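Side-chain contacts in N-alpha-acetyltransferase 35, NatC auxiliary subunit (Saccharomyces cerevisiae, PDB 6YGA), which serves as the auxiliary subunit of the NatC N-terminal acetyltransferase, which acetylates the N-terminal methionine of the L-A virus Gag protein: residues 198-203 with 225-230; 388-393 with 421-426; 468-473 with 599-604. One frame throughout, in Å; residues are numbered along the deposited sequence.

Contact 1. Residues 198-203 with 225-230; sequences NSLTES and KIIICL
Leu200 lies against Ile227 and Ile228 with nearly its whole side chain. Its closest touch is made near the root: CB of Leu200 is 3.5 Å from CG1 of Ile228, and the two side chains run past each other in opposite directions. Higher up, CD1 of Leu200 rests 3.7 Å from the same CG1, while CD2 of Leu200 turns to the branch methyl CG2 of Ile227 at 3.8 Å, two side chains meeting at about a right angle. With chi1 at -62°, Ile227 has CG1 beside the backbone N and CG2 anti to it, a setting that presents CG2 to the leucine. The backbones behind them are two neighbouring helices, 193-209 and 215-231, packed as an antiparallel helical hairpin: the axes of the two short segments come within 9.9 Å, and their directions differ by 168°. Thr201 closes one border, its OG1 4.1 Å from CD1 of Ile228. That hydroxyl is bonded back to the carbonyl of Ile197 a turn earlier, so toward the isoleucine it makes plain van der Waals contact. Farther out, helix 142-167 takes the next layer, with Ser150 on Leu200 and Cys151 on Ile227. Leu97 of helix 85-104 also covers Ile227.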
loop_
_atom_site.group_PDB
_atom_site.type_symbol
_atom_site.label_atom_id
_atom_site.label_comp_id
_atom_site.label_asym_id
_atom_site.label_seq_id
_atom_site.Cartn_x
_atom_site.Cartn_y
_atom_site.Cartn_z
ATOM N N ASN B 198 16.540 -32.259 -5.387
ATOM C CA ASN B 198 16.753 -33.702 -5.412
ATOM C C ASN B 198 15.694 -34.428 -4.592
ATOM O O ASN B 198 15.191 -35.479 -5.007
ATOM C CB ASN B 198 18.154 -34.040 -4.902
ATOM C CG ASN B 198 19.246 -33.620 -5.870
ATOM O OD1 ASN B 198 18.989 -33.385 -7.051
ATOM N ND2 ASN B 198 20.476 -33.535 -5.373
ATOM N N SER B 199 15.336 -33.881 -3.427
ATOM C CA SER B 199 14.301 -34.497 -2.601
ATOM C C SER B 199 12.964 -34.534 -3.331
ATOM O O SER B 199 12.245 -35.539 -3.275
ATOM C CB SER B 199 14.169 -33.744 -1.277
ATOM O OG SER B 199 13.042 -34.191 -0.542
ATOM N N LEU B 200 12.618 -33.449 -4.027
ATOM C CA LEU B 200 11.368 -33.408 -4.779
ATOM C C LEU B 200 11.423 -34.327 -5.994
ATOM O O LEU B 200 10.412 -34.936 -6.364
ATOM C CB LEU B 200 11.068 -31.971 -5.204
ATOM C CG LEU B 200 10.796 -30.976 -4.075
ATOM C CD1 LEU B 200 11.088 -29.548 -4.517
ATOM C CD2 LEU B 200 9.360 -31.105 -3.600
ATOM N N THR B 201 12.591 -34.439 -6.629
ATOM C CA THR B 201 12.733 -35.357 -7.754
ATOM C C THR B 201 12.613 -36.807 -7.298
ATOM O O THR B 201 11.966 -37.621 -7.968
ATOM C CB THR B 201 14.068 -35.117 -8.464
ATOM O OG1 THR B 201 14.015 -33.875 -9.175
ATOM C CG2 THR B 201 14.377 -36.241 -9.445
ATOM N N GLU B 202 13.218 -37.145 -6.157
ATOM C CA GLU B 202 13.127 -38.510 -5.644
ATOM C C GLU B 202 11.685 -38.889 -5.329
ATOM O O GLU B 202 11.265 -40.025 -5.582
ATOM C CB GLU B 202 14.006 -38.668 -4.404
ATOM C CG GLU B 202 15.500 -38.614 -4.687
ATOM C CD GLU B 202 16.337 -38.691 -3.426
ATOM O OE1 GLU B 202 15.761 -38.911 -2.339
ATOM O OE2 GLU B 202 17.572 -38.528 -3.521
ATOM N N SER B 203 10.910 -37.956 -4.770
ATOM C CA SER B 203 9.493 -38.227 -4.553
ATOM C C SER B 203 8.747 -38.364 -5.873
ATOM O O SER B 203 7.766 -39.111 -5.952
ATOM C CB SER B 203 8.863 -37.128 -3.698
ATOM O OG SER B 203 9.329 -37.191 -2.362
ATOM N N LYS B 225 5.815 -31.080 -9.337
ATOM C CA LYS B 225 6.576 -30.319 -10.324
ATOM C C LYS B 225 6.374 -28.820 -10.141
ATOM O O LYS B 225 7.293 -28.031 -10.391
ATOM C CB LYS B 225 6.186 -30.739 -11.739
ATOM C CG LYS B 225 6.536 -32.171 -12.102
ATOM C CD LYS B 225 6.176 -32.458 -13.552
ATOM C CE LYS B 225 6.644 -33.839 -13.982
ATOM N NZ LYS B 225 6.335 -34.117 -15.413
ATOM N N ILE B 226 5.175 -28.410 -9.718
ATOM C CA ILE B 226 4.926 -26.999 -9.425
ATOM C C ILE B 226 5.846 -26.525 -8.307
ATOM O O ILE B 226 6.466 -25.458 -8.396
ATOM C CB ILE B 226 3.443 -26.771 -9.072
ATOM C CG1 ILE B 226 2.568 -26.815 -10.326
ATOM C CG2 ILE B 226 3.253 -25.444 -8.353
ATOM C CD1 ILE B 226 1.098 -26.563 -10.047
ATOM N N ILE B 227 5.961 -27.325 -7.243
ATOM C CA ILE B 227 6.824 -26.959 -6.124
ATOM C C ILE B 227 8.271 -26.826 -6.583
ATOM O O ILE B 227 8.988 -25.912 -6.160
ATOM C CB ILE B 227 6.673 -27.982 -4.981
ATOM C CG1 ILE B 227 5.233 -27.974 -4.456
ATOM C CG2 ILE B 227 7.648 -27.684 -3.851
ATOM C CD1 ILE B 227 4.986 -28.920 -3.300
ATOM N N ILE B 228 8.716 -27.721 -7.471
ATOM C CA ILE B 228 10.067 -27.626 -8.024
ATOM C C ILE B 228 10.261 -26.293 -8.739
ATOM O O ILE B 228 11.307 -25.645 -8.608
ATOM C CB ILE B 228 10.346 -28.818 -8.959
ATOM C CG1 ILE B 228 10.475 -30.109 -8.146
ATOM C CG2 ILE B 228 11.593 -28.571 -9.798
ATOM C CD1 ILE B 228 10.779 -31.334 -8.977
ATOM N N CYS B 229 9.252 -25.857 -9.497
ATOM C CA CYS B 229 9.353 -24.582 -10.199
ATOM C C CYS B 229 9.435 -23.414 -9.224
ATOM O O CYS B 229 10.181 -22.456 -9.458
ATOM C CB CYS B 229 8.165 -24.409 -11.142
ATOM S SG CYS B 229 8.078 -25.640 -12.462
ATOM N N LEU B 230 8.676 -23.470 -8.126
ATOM C CA LEU B 230 8.718 -22.383 -7.151
ATOM C C LEU B 230 10.077 -22.315 -6.466
ATOM O O LEU B 230 10.556 -21.225 -6.132
ATOM C CB LEU B 230 7.602 -22.553 -6.117
ATOM C CG LEU B 230 6.160 -22.490 -6.632
ATOM C CD1 LEU B 230 5.176 -22.978 -5.574
ATOM C CD2 LEU B 230 5.815 -21.080 -7.076
#

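Contact 2. Residues 388-393 with 421-426; sequences IQESSN and DSLQAQ
Leu423 lays its forked end over Ser391, and one of its two methyls also reaches Glu390. CD2 of Leu423 comes down on the serine: it lies 3.2 Å from OG of Ser391, a snug fit, and 3.8 Å from CA of the same residue, so the methyl sits against the helix surface itself. CD1 of Leu423 meets CG of Glu390 at 3.7 Å while still near the serine hydroxyl. The glutamate thus contributes its aliphatic part; chi1 of 175°, with CG anti to the backbone N, carries CG out to where that methyl can touch it. No hydrogen bond crosses between the segments. The serine hydroxyl is instead bonded to the carbonyl of Leu387 within its own helix, which lets a polar side chain sit beside a buried leucine. Ser392 uses the same device on another side of the helix, its OG lying 2.7 Å from O of Ile388, above the carbonyl plane, with the backbone N of Ser392 reaching that oxygen from the other face of the plane. Leu387 also touches Leu423, while Tyr364 covers Ser391. Helices 386-402 and 406-429 are consecutive in the chain, and their packing is consistent with the TPR-like helical repeats to which this region is assigned.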
loop_
_atom_site.group_PDB
_atom_site.type_symbol
_atom_site.label_atom_id
_atom_site.label_comp_id
_atom_site.label_asym_id
_atom_site.label_seq_id
_atom_site.Cartn_x
_atom_site.Cartn_y
_atom_site.Cartn_z
ATOM N N ILE B 388 26.639 14.439 -9.905
ATOM C CA ILE B 388 26.261 13.308 -10.744
ATOM C C ILE B 388 25.996 12.075 -9.889
ATOM O O ILE B 388 25.091 11.285 -10.181
ATOM C CB ILE B 388 27.345 13.054 -11.809
ATOM C CG1 ILE B 388 27.416 14.238 -12.776
ATOM C CG2 ILE B 388 27.077 11.757 -12.564
ATOM C CD1 ILE B 388 28.566 14.163 -13.760
ATOM N N GLN B 389 26.764 11.903 -8.811
ATOM C CA GLN B 389 26.543 10.777 -7.907
ATOM C C GLN B 389 25.169 10.864 -7.256
ATOM O O GLN B 389 24.438 9.869 -7.177
ATOM C CB GLN B 389 27.640 10.744 -6.841
ATOM C CG GLN B 389 27.854 9.386 -6.198
ATOM C CD GLN B 389 28.822 8.519 -6.981
ATOM O OE1 GLN B 389 29.870 8.989 -7.427
ATOM N NE2 GLN B 389 28.475 7.248 -7.154
ATOM N N GLU B 390 24.804 12.057 -6.779
ATOM C CA GLU B 390 23.482 12.266 -6.201
ATOM C C GLU B 390 22.389 12.100 -7.249
ATOM O O GLU B 390 21.347 11.495 -6.975
ATOM C CB GLU B 390 23.407 13.653 -5.562
ATOM C CG GLU B 390 22.035 14.048 -5.025
ATOM C CD GLU B 390 21.795 13.578 -3.602
ATOM O OE1 GLU B 390 22.312 12.505 -3.226
ATOM O OE2 GLU B 390 21.087 14.287 -2.855
ATOM N N SER B 391 22.609 12.628 -8.455
ATOM C CA SER B 391 21.604 12.490 -9.504
ATOM C C SER B 391 21.411 11.030 -9.892
ATOM O O SER B 391 20.282 10.593 -10.138
ATOM C CB SER B 391 21.997 13.327 -10.720
ATOM O OG SER B 391 22.134 14.695 -10.376
ATOM N N SER B 392 22.500 10.256 -9.936
ATOM C CA SER B 392 22.395 8.843 -10.295
ATOM C C SER B 392 21.606 8.066 -9.253
ATOM O O SER B 392 20.785 7.209 -9.598
ATOM C CB SER B 392 23.786 8.237 -10.465
ATOM O OG SER B 392 24.541 8.969 -11.413
ATOM N N ASN B 393 21.850 8.343 -7.970
ATOM C CA ASN B 393 21.064 7.713 -6.917
ATOM C C ASN B 393 19.600 8.127 -7.004
ATOM O O ASN B 393 18.703 7.304 -6.786
ATOM C CB ASN B 393 21.649 8.062 -5.547
ATOM C CG ASN B 393 23.023 7.455 -5.329
ATOM O OD1 ASN B 393 23.338 6.397 -5.873
ATOM N ND2 ASN B 393 23.848 8.121 -4.527
ATOM N N ASP B 421 13.815 19.250 -7.236
ATOM C CA ASP B 421 13.894 20.708 -7.252
ATOM C C ASP B 421 15.214 21.190 -6.666
ATOM O O ASP B 421 15.907 22.020 -7.266
ATOM C CB ASP B 421 12.713 21.307 -6.483
ATOM C CG ASP B 421 12.584 22.811 -6.680
ATOM O OD1 ASP B 421 12.259 23.243 -7.806
ATOM O OD2 ASP B 421 12.799 23.563 -5.705
ATOM N N SER B 422 15.578 20.673 -5.490
ATOM C CA SER B 422 16.845 21.047 -4.869
ATOM C C SER B 422 18.024 20.679 -5.759
ATOM O O SER B 422 18.996 21.435 -5.864
ATOM C CB SER B 422 16.969 20.371 -3.503
ATOM O OG SER B 422 18.175 20.731 -2.857
ATOM N N LEU B 423 17.950 19.522 -6.415
ATOM C CA LEU B 423 19.021 19.108 -7.314
ATOM C C LEU B 423 19.125 20.050 -8.507
ATOM O O LEU B 423 20.226 20.453 -8.904
ATOM C CB LEU B 423 18.779 17.672 -7.770
ATOM C CG LEU B 423 19.974 16.890 -8.298
ATOM C CD1 LEU B 423 21.094 16.870 -7.268
ATOM C CD2 LEU B 423 19.521 15.485 -8.626
ATOM N N GLN B 424 17.978 20.420 -9.089
ATOM C CA GLN B 424 17.979 21.340 -10.222
ATOM C C GLN B 424 18.548 22.700 -9.832
ATOM O O GLN B 424 19.313 23.303 -10.592
ATOM C CB GLN B 424 16.560 21.487 -10.777
ATOM C CG GLN B 424 16.453 22.415 -11.979
ATOM C CD GLN B 424 15.016 22.747 -12.343
ATOM O OE1 GLN B 424 14.090 21.991 -12.036
ATOM N NE2 GLN B 424 14.823 23.884 -12.997
ATOM N N ALA B 425 18.196 23.196 -8.643
ATOM C CA ALA B 425 18.730 24.476 -8.192
ATOM C C ALA B 425 20.225 24.402 -7.916
ATOM O O ALA B 425 20.925 25.413 -8.035
ATOM C CB ALA B 425 17.985 24.947 -6.945
ATOM N N GLN B 426 20.736 23.227 -7.542
ATOM C CA GLN B 426 22.169 23.107 -7.291
ATOM C C GLN B 426 22.949 23.061 -8.600
ATOM O O GLN B 426 24.028 23.656 -8.705
ATOM C CB GLN B 426 22.456 21.870 -6.435
ATOM C CG GLN B 426 23.895 21.768 -5.941
ATOM C CD GLN B 426 24.265 22.865 -4.957
ATOM O OE1 GLN B 426 23.412 23.385 -4.237
ATOM N NE2 GLN B 426 25.544 23.222 -4.922
#

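Contact 3. Residues 468-473 with 599-604; sequences MFWYVY and ELPEYE
A short length of helix 465-506 faces a mostly extended loop that leads into helix 603-613, and the backbones come nearest at Tyr471 and Pro601, whose CA atoms are 8.4 Å apart. The aromatic rings of the helix and the apolar loop side chains meet across that gap. Pro601 turns toward the helix at its CB and meets two aromatic side chains with different ring atoms. Its CD lies at the edge of the Tyr471 ring, near the ring plane, 4.0 Å from CE1 of Tyr471; its CG comes to the six-membered part of the indole, 4.1 Å from CZ3 of Trp470. Leu600 adds a methyl beside the proline, its CD1 standing 3.9 Å from CE1 of Tyr471, with the two side chains crossing at about a right angle. CE1 of the tyrosine is therefore shared by both loop residues. Both aromatics leave the helix with CG anti to the backbone N (chi1 -180° in Trp470, 179° in Tyr471), and this extended start carries the rings out to the loop although neither CB is aimed at it. No hydrogen bond links the segments; the touches are all van der Waals. Around them the aromatic packing goes on: Phe606 meets Trp470 edge-to-face and also touches Pro601, while Phe589 packs edge-to-face with Tyr471. Just along the same helix, the hydroxyl of Tyr474 is hydrogen-bonded to the carbonyl of Glu599, giving the loop a polar tie next to the apolar one. Glu602 follows at the N-cap position, so the proline sits just ahead of the start of helix 603-613. The arrangement is a Leu-Pro step just before a helix, packed on two neighbouring aromatic residues of a long helix within the TPR-like helical region.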
loop_
_atom_site.group_PDB
_atom_site.type_symbol
_atom_site.label_atom_id
_atom_site.label_comp_id
_atom_site.label_asym_id
_atom_site.label_seq_id
_atom_site.Cartn_x
_atom_site.Cartn_y
_atom_site.Cartn_z
HETATM N N MSE B 468 -7.231 20.659 -10.180
HETATM C CA MSE B 468 -6.170 19.724 -10.543
HETATM C C MSE B 468 -5.971 19.625 -12.056
HETATM O O MSE B 468 -4.842 19.665 -12.545
HETATM C CB MSE B 468 -6.465 18.341 -9.970
HETATM C CG MSE B 468 -6.504 18.299 -8.448
HETATM SE SE MSE B 468 -4.918 19.099 -7.633
HETATM C CE MSE B 468 -3.541 18.035 -8.512
ATOM N N PHE B 469 -7.071 19.498 -12.800
ATOM C CA PHE B 469 -6.952 19.377 -14.248
ATOM C C PHE B 469 -6.380 20.645 -14.866
ATOM O O PHE B 469 -5.580 20.573 -15.804
ATOM C CB PHE B 469 -8.306 19.027 -14.863
ATOM C CG PHE B 469 -8.612 17.558 -14.847
ATOM C CD1 PHE B 469 -7.658 16.631 -15.240
ATOM C CD2 PHE B 469 -9.845 17.101 -14.417
ATOM C CE1 PHE B 469 -7.938 15.275 -15.221
ATOM C CE2 PHE B 469 -10.133 15.752 -14.399
ATOM C CZ PHE B 469 -9.177 14.836 -14.798
ATOM N N TRP B 470 -6.758 21.816 -14.351
ATOM C CA TRP B 470 -6.190 23.039 -14.904
ATOM C C TRP B 470 -4.739 23.210 -14.479
ATOM O O TRP B 470 -3.920 23.728 -15.247
ATOM C CB TRP B 470 -7.007 24.260 -14.493
ATOM C CG TRP B 470 -6.428 25.516 -15.061
ATOM C CD1 TRP B 470 -6.609 26.003 -16.321
ATOM C CD2 TRP B 470 -5.545 26.429 -14.399
ATOM N NE1 TRP B 470 -5.899 27.168 -16.483
ATOM C CE2 TRP B 470 -5.239 27.452 -15.316
ATOM C CE3 TRP B 470 -4.987 26.482 -13.118
ATOM C CZ2 TRP B 470 -4.404 28.519 -14.994
ATOM C CZ3 TRP B 470 -4.158 27.540 -12.800
ATOM C CH2 TRP B 470 -3.875 28.544 -13.734
ATOM N N TYR B 471 -4.401 22.785 -13.259
ATOM C CA TYR B 471 -3.012 22.854 -12.827
ATOM C C TYR B 471 -2.132 21.946 -13.675
ATOM O O TYR B 471 -1.002 22.310 -14.016
ATOM C CB TYR B 471 -2.897 22.499 -11.344
ATOM C CG TYR B 471 -1.480 22.516 -10.823
ATOM C CD1 TYR B 471 -0.740 23.690 -10.804
ATOM C CD2 TYR B 471 -0.882 21.358 -10.346
ATOM C CE1 TYR B 471 0.555 23.710 -10.332
ATOM C CE2 TYR B 471 0.410 21.367 -9.867
ATOM C CZ TYR B 471 1.125 22.544 -9.863
ATOM O OH TYR B 471 2.414 22.555 -9.386
ATOM N N VAL B 472 -2.639 20.767 -14.044
ATOM C CA VAL B 472 -1.853 19.859 -14.874
ATOM C C VAL B 472 -1.764 20.386 -16.300
ATOM O O VAL B 472 -0.727 20.262 -16.959
ATOM C CB VAL B 472 -2.437 18.437 -14.817
ATOM C CG1 VAL B 472 -1.683 17.508 -15.761
ATOM C CG2 VAL B 472 -2.362 17.912 -13.399
ATOM N N TYR B 473 -2.847 20.988 -16.797
ATOM C CA TYR B 473 -2.774 21.714 -18.060
ATOM C C TYR B 473 -1.704 22.798 -17.995
ATOM O O TYR B 473 -0.870 22.922 -18.899
ATOM C CB TYR B 473 -4.138 22.317 -18.388
ATOM C CG TYR B 473 -4.124 23.274 -19.554
ATOM C CD1 TYR B 473 -4.171 22.806 -20.860
ATOM C CD2 TYR B 473 -4.069 24.645 -19.350
ATOM C CE1 TYR B 473 -4.160 23.679 -21.932
ATOM C CE2 TYR B 473 -4.057 25.525 -20.414
ATOM C CZ TYR B 473 -4.104 25.037 -21.703
ATOM O OH TYR B 473 -4.092 25.905 -22.768
ATOM N N GLU B 599 6.311 28.240 -10.980
ATOM C CA GLU B 599 5.705 28.682 -9.732
ATOM C C GLU B 599 4.272 28.178 -9.613
ATOM O O GLU B 599 3.534 28.095 -10.598
ATOM C CB GLU B 599 5.728 30.208 -9.640
ATOM C CG GLU B 599 5.054 30.904 -10.812
ATOM C CD GLU B 599 4.750 32.360 -10.528
ATOM O OE1 GLU B 599 5.121 32.844 -9.439
ATOM O OE2 GLU B 599 4.136 33.021 -11.392
ATOM N N LEU B 600 3.886 27.834 -8.399
ATOM C CA LEU B 600 2.502 27.485 -8.124
ATOM C C LEU B 600 1.632 28.725 -8.278
ATOM O O LEU B 600 1.873 29.725 -7.588
ATOM C CB LEU B 600 2.373 26.914 -6.718
ATOM C CG LEU B 600 0.954 26.732 -6.179
ATOM C CD1 LEU B 600 0.180 25.730 -7.018
ATOM C CD2 LEU B 600 1.000 26.302 -4.718
ATOM N N PRO B 601 0.637 28.721 -9.163
ATOM C CA PRO B 601 -0.231 29.896 -9.294
ATOM C C PRO B 601 -0.948 30.205 -7.989
ATOM O O PRO B 601 -1.324 29.309 -7.230
ATOM C CB PRO B 601 -1.220 29.486 -10.391
ATOM C CG PRO B 601 -0.497 28.442 -11.174
ATOM C CD PRO B 601 0.324 27.689 -10.166
ATOM N N GLU B 602 -1.125 31.498 -7.733
ATOM C CA GLU B 602 -1.793 31.952 -6.524
ATOM C C GLU B 602 -3.270 31.567 -6.546
ATOM O O GLU B 602 -3.858 31.294 -7.596
ATOM C CB GLU B 602 -1.650 33.467 -6.369
ATOM C CG GLU B 602 -0.249 33.933 -5.998
ATOM C CD GLU B 602 0.116 33.609 -4.559
ATOM O OE1 GLU B 602 -0.805 33.425 -3.736
ATOM O OE2 GLU B 602 1.325 33.539 -4.250
ATOM N N TYR B 603 -3.866 31.555 -5.353
ATOM C CA TYR B 603 -5.284 31.238 -5.223
ATOM C C TYR B 603 -6.137 32.129 -6.122
ATOM O O TYR B 603 -7.088 31.657 -6.754
ATOM C CB TYR B 603 -5.695 31.373 -3.757
ATOM C CG TYR B 603 -7.168 31.206 -3.478
ATOM C CD1 TYR B 603 -7.723 29.946 -3.296
ATOM C CD2 TYR B 603 -7.999 32.311 -3.363
ATOM C CE1 TYR B 603 -9.070 29.793 -3.025
ATOM C CE2 TYR B 603 -9.343 32.169 -3.095
ATOM C CZ TYR B 603 -9.874 30.910 -2.926
ATOM O OH TYR B 603 -11.216 30.778 -2.657
ATOM N N GLU B 604 -5.789 33.414 -6.215
ATOM C CA GLU B 604 -6.567 34.339 -7.033
ATOM C C GLU B 604 -6.502 33.982 -8.514
ATOM O O GLU B 604 -7.469 34.212 -9.251
ATOM C CB GLU B 604 -6.084 35.772 -6.809
ATOM C CG GLU B 604 -6.404 36.346 -5.430
ATOM C CD GLU B 604 -5.411 35.925 -4.358
ATOM O OE1 GLU B 604 -4.462 35.177 -4.678
ATOM O OE2 GLU B 604 -5.581 36.350 -3.195
#

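How the contacts relate
Contacts 1 and 2 each join two helices that follow one another in the chain, whereas contact 3 brings together a helix and a loop more than 120 residues apart. Contact 2 is the buried one, though an exposed glutamate borders it; contacts 1 and 3 are partly buried. Their chemistry does not follow burial: branched aliphatic chains with a threonine at the border in contact 1, a single leucine among polar residues in contact 2, and aromatic rings with proline and leucine in contact 3. Contacts 2 and 3 share the TPR-like region, their nearest atoms about 8 Å apart. Contact 1 lies across the chain's centre from contact 3, with centres about 59 Å apart.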